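BH2851 (Bacillus halodurans, PDB 2GFG) is a putative adenylate cyclase of the CYTH family, whose members typically act on triphosphate-bearing substrates, though its own function remains unestablished. Local coordinates at residues 160-163 with 164-168. Residues are numbered along the deposited sequence; the frame is centred on the assembly and turned at random.
Sequences HATV and TFQEI. With EDO (1,2-ethanediol), chain I.
Residues 160-163 and 164-168 are successive turns of the helix 158-171, joined by regular i to i+4 bonds: Thr-164 N to His-160 O is 2.9 Å, Gln-166 N to Thr-162 O also 2.9 Å, with Phe-165 on Ala-161 and Glu-167 on Val-163 between and after them. His-160 O accepts a second hydrogen bond, from the Thr-164 hydroxyl, with OG1 2.8 Å away. The two donors come from opposite faces of the carbonyl plane, OG1 standing 37° out of it. With chi1 at -55°, OG1 lies beside its own backbone N and reaches back one turn, while CG2 is turned anti to that N. The same OG1 accepts a bond from O1 of a 1,2-ethanediol, probably from the crystallisation liquor, at 3.2 Å, and it sits at the edge of the His-160 imidazole, with diol carbon C1 over one face of the ring. This helix follows the last strand of the antiparallel CYTH barrel and packs Thr-164, Phe-165 and Ile-168 against Phe-153 of strand 146-155. A valine in place of Thr-164 would probably cost His-160 O the hydroxyl bond and take this acceptor from O1 of the diol. Further along, Gln-166 CG, set beside the backbone N by chi1 (-69°), lies 3.2 Å from Thr-162 O.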
loop_
_atom_site.group_PDB
_atom_site.type_symbol
_atom_site.label_atom_id
_atom_site.label_comp_id
_atom_site.label_asym_id
_atom_site.label_seq_id
_atom_site.Cartn_x
_atom_site.Cartn_y
_atom_site.Cartn_z
ATOM N N HIS A 160 9.403 3.793 18.203
ATOM C CA HIS A 160 8.815 2.567 18.771
ATOM C C HIS A 160 8.544 1.507 17.676
ATOM O O HIS A 160 8.667 0.301 17.921
ATOM C CB HIS A 160 7.522 2.893 19.539
ATOM C CG HIS A 160 7.282 2.007 20.725
ATOM N ND1 HIS A 160 7.399 0.633 20.669
ATOM C CD2 HIS A 160 6.895 2.300 21.991
ATOM C CE1 HIS A 160 7.116 0.121 21.854
ATOM N NE2 HIS A 160 6.806 1.111 22.673
ATOM N N ALA A 161 8.189 1.970 16.473
ATOM C CA ALA A 161 7.969 1.072 15.315
ATOM C C ALA A 161 9.245 0.306 14.928
ATOM O O ALA A 161 9.180 -0.853 14.542
ATOM C CB ALA A 161 7.454 1.860 14.125
ATOM N N THR A 162 10.391 0.989 14.985
ATOM C CA THR A 162 11.700 0.357 14.717
ATOM C C THR A 162 11.999 -0.731 15.749
ATOM O O THR A 162 12.367 -1.853 15.393
ATOM C CB THR A 162 12.838 1.389 14.756
ATOM O OG1 THR A 162 12.536 2.465 13.871
ATOM C CG2 THR A 162 14.184 0.748 14.345
ATOM N N VAL A 163 11.860 -0.375 17.026
ATOM C CA VAL A 163 12.092 -1.311 18.128
ATOM C C VAL A 163 11.175 -2.543 18.004
ATOM O O VAL A 163 11.640 -3.681 18.088
ATOM C CB VAL A 163 11.871 -0.626 19.510
ATOM C CG1 VAL A 163 11.872 -1.659 20.651
ATOM C CG2 VAL A 163 12.946 0.443 19.755
ATOM N N THR A 164 9.884 -2.301 17.770
ATOM C CA THR A 164 8.908 -3.384 17.667
ATOM C C THR A 164 9.176 -4.288 16.457
ATOM O O THR A 164 9.074 -5.503 16.565
ATOM C CB THR A 164 7.462 -2.843 17.590
ATOM O OG1 THR A 164 7.210 -1.991 18.718
ATOM C CG2 THR A 164 6.451 -3.992 17.590
ATOM N N PHE A 165 9.533 -3.688 15.316
ATOM C CA PHE A 165 9.775 -4.471 14.089
ATOM C C PHE A 165 11.049 -5.297 14.178
ATOM O O PHE A 165 11.075 -6.439 13.733
ATOM C CB PHE A 165 9.820 -3.580 12.852
ATOM C CG PHE A 165 9.747 -4.353 11.554
ATOM C CD1 PHE A 165 8.593 -5.076 11.225
ATOM C CD2 PHE A 165 10.835 -4.385 10.670
ATOM C CE1 PHE A 165 8.516 -5.809 10.026
ATOM C CE2 PHE A 165 10.765 -5.114 9.484
ATOM C CZ PHE A 165 9.594 -5.836 9.167
ATOM N N GLN A 166 12.107 -4.716 14.747
ATOM C CA GLN A 166 13.355 -5.459 14.981
ATOM C C GLN A 166 13.117 -6.637 15.947
ATOM O O GLN A 166 13.736 -7.686 15.810
ATOM C CB GLN A 166 14.458 -4.537 15.521
ATOM C CG GLN A 166 14.981 -3.497 14.497
ATOM C CD GLN A 166 15.539 -4.137 13.234
ATOM O OE1 GLN A 166 16.303 -5.095 13.298
ATOM N NE2 GLN A 166 15.143 -3.609 12.076
ATOM N N GLU A 167 12.205 -6.441 16.907
ATOM C CA GLU A 167 11.786 -7.508 17.830
ATOM C C GLU A 167 11.057 -8.639 17.078
ATOM O O GLU A 167 11.299 -9.813 17.336
ATOM C CB GLU A 167 10.891 -6.928 18.950
ATOM C CG GLU A 167 10.329 -7.972 19.948
ATOM C CD GLU A 167 8.963 -8.535 19.537
ATOM O OE1 GLU A 167 8.027 -7.743 19.323
ATOM O OE2 GLU A 167 8.821 -9.773 19.496
ATOM N N ILE A 168 10.168 -8.265 16.151
ATOM C CA ILE A 168 9.439 -9.247 15.309
ATOM C C ILE A 168 10.416 -10.094 14.479
ATOM O O ILE A 168 10.293 -11.315 14.429
ATOM C CB ILE A 168 8.403 -8.544 14.358
ATOM C CG1 ILE A 168 7.267 -7.932 15.168
ATOM C CG2 ILE A 168 7.816 -9.551 13.312
ATOM C CD1 ILE A 168 6.465 -6.872 14.420
HETATM C C1 EDO I . 4.753 0.494 18.930
HETATM O O1 EDO I . 4.335 -0.817 19.370
HETATM C C2 EDO I . 3.820 1.036 17.827
HETATM O O2 EDO I . 4.412 2.178 17.142
#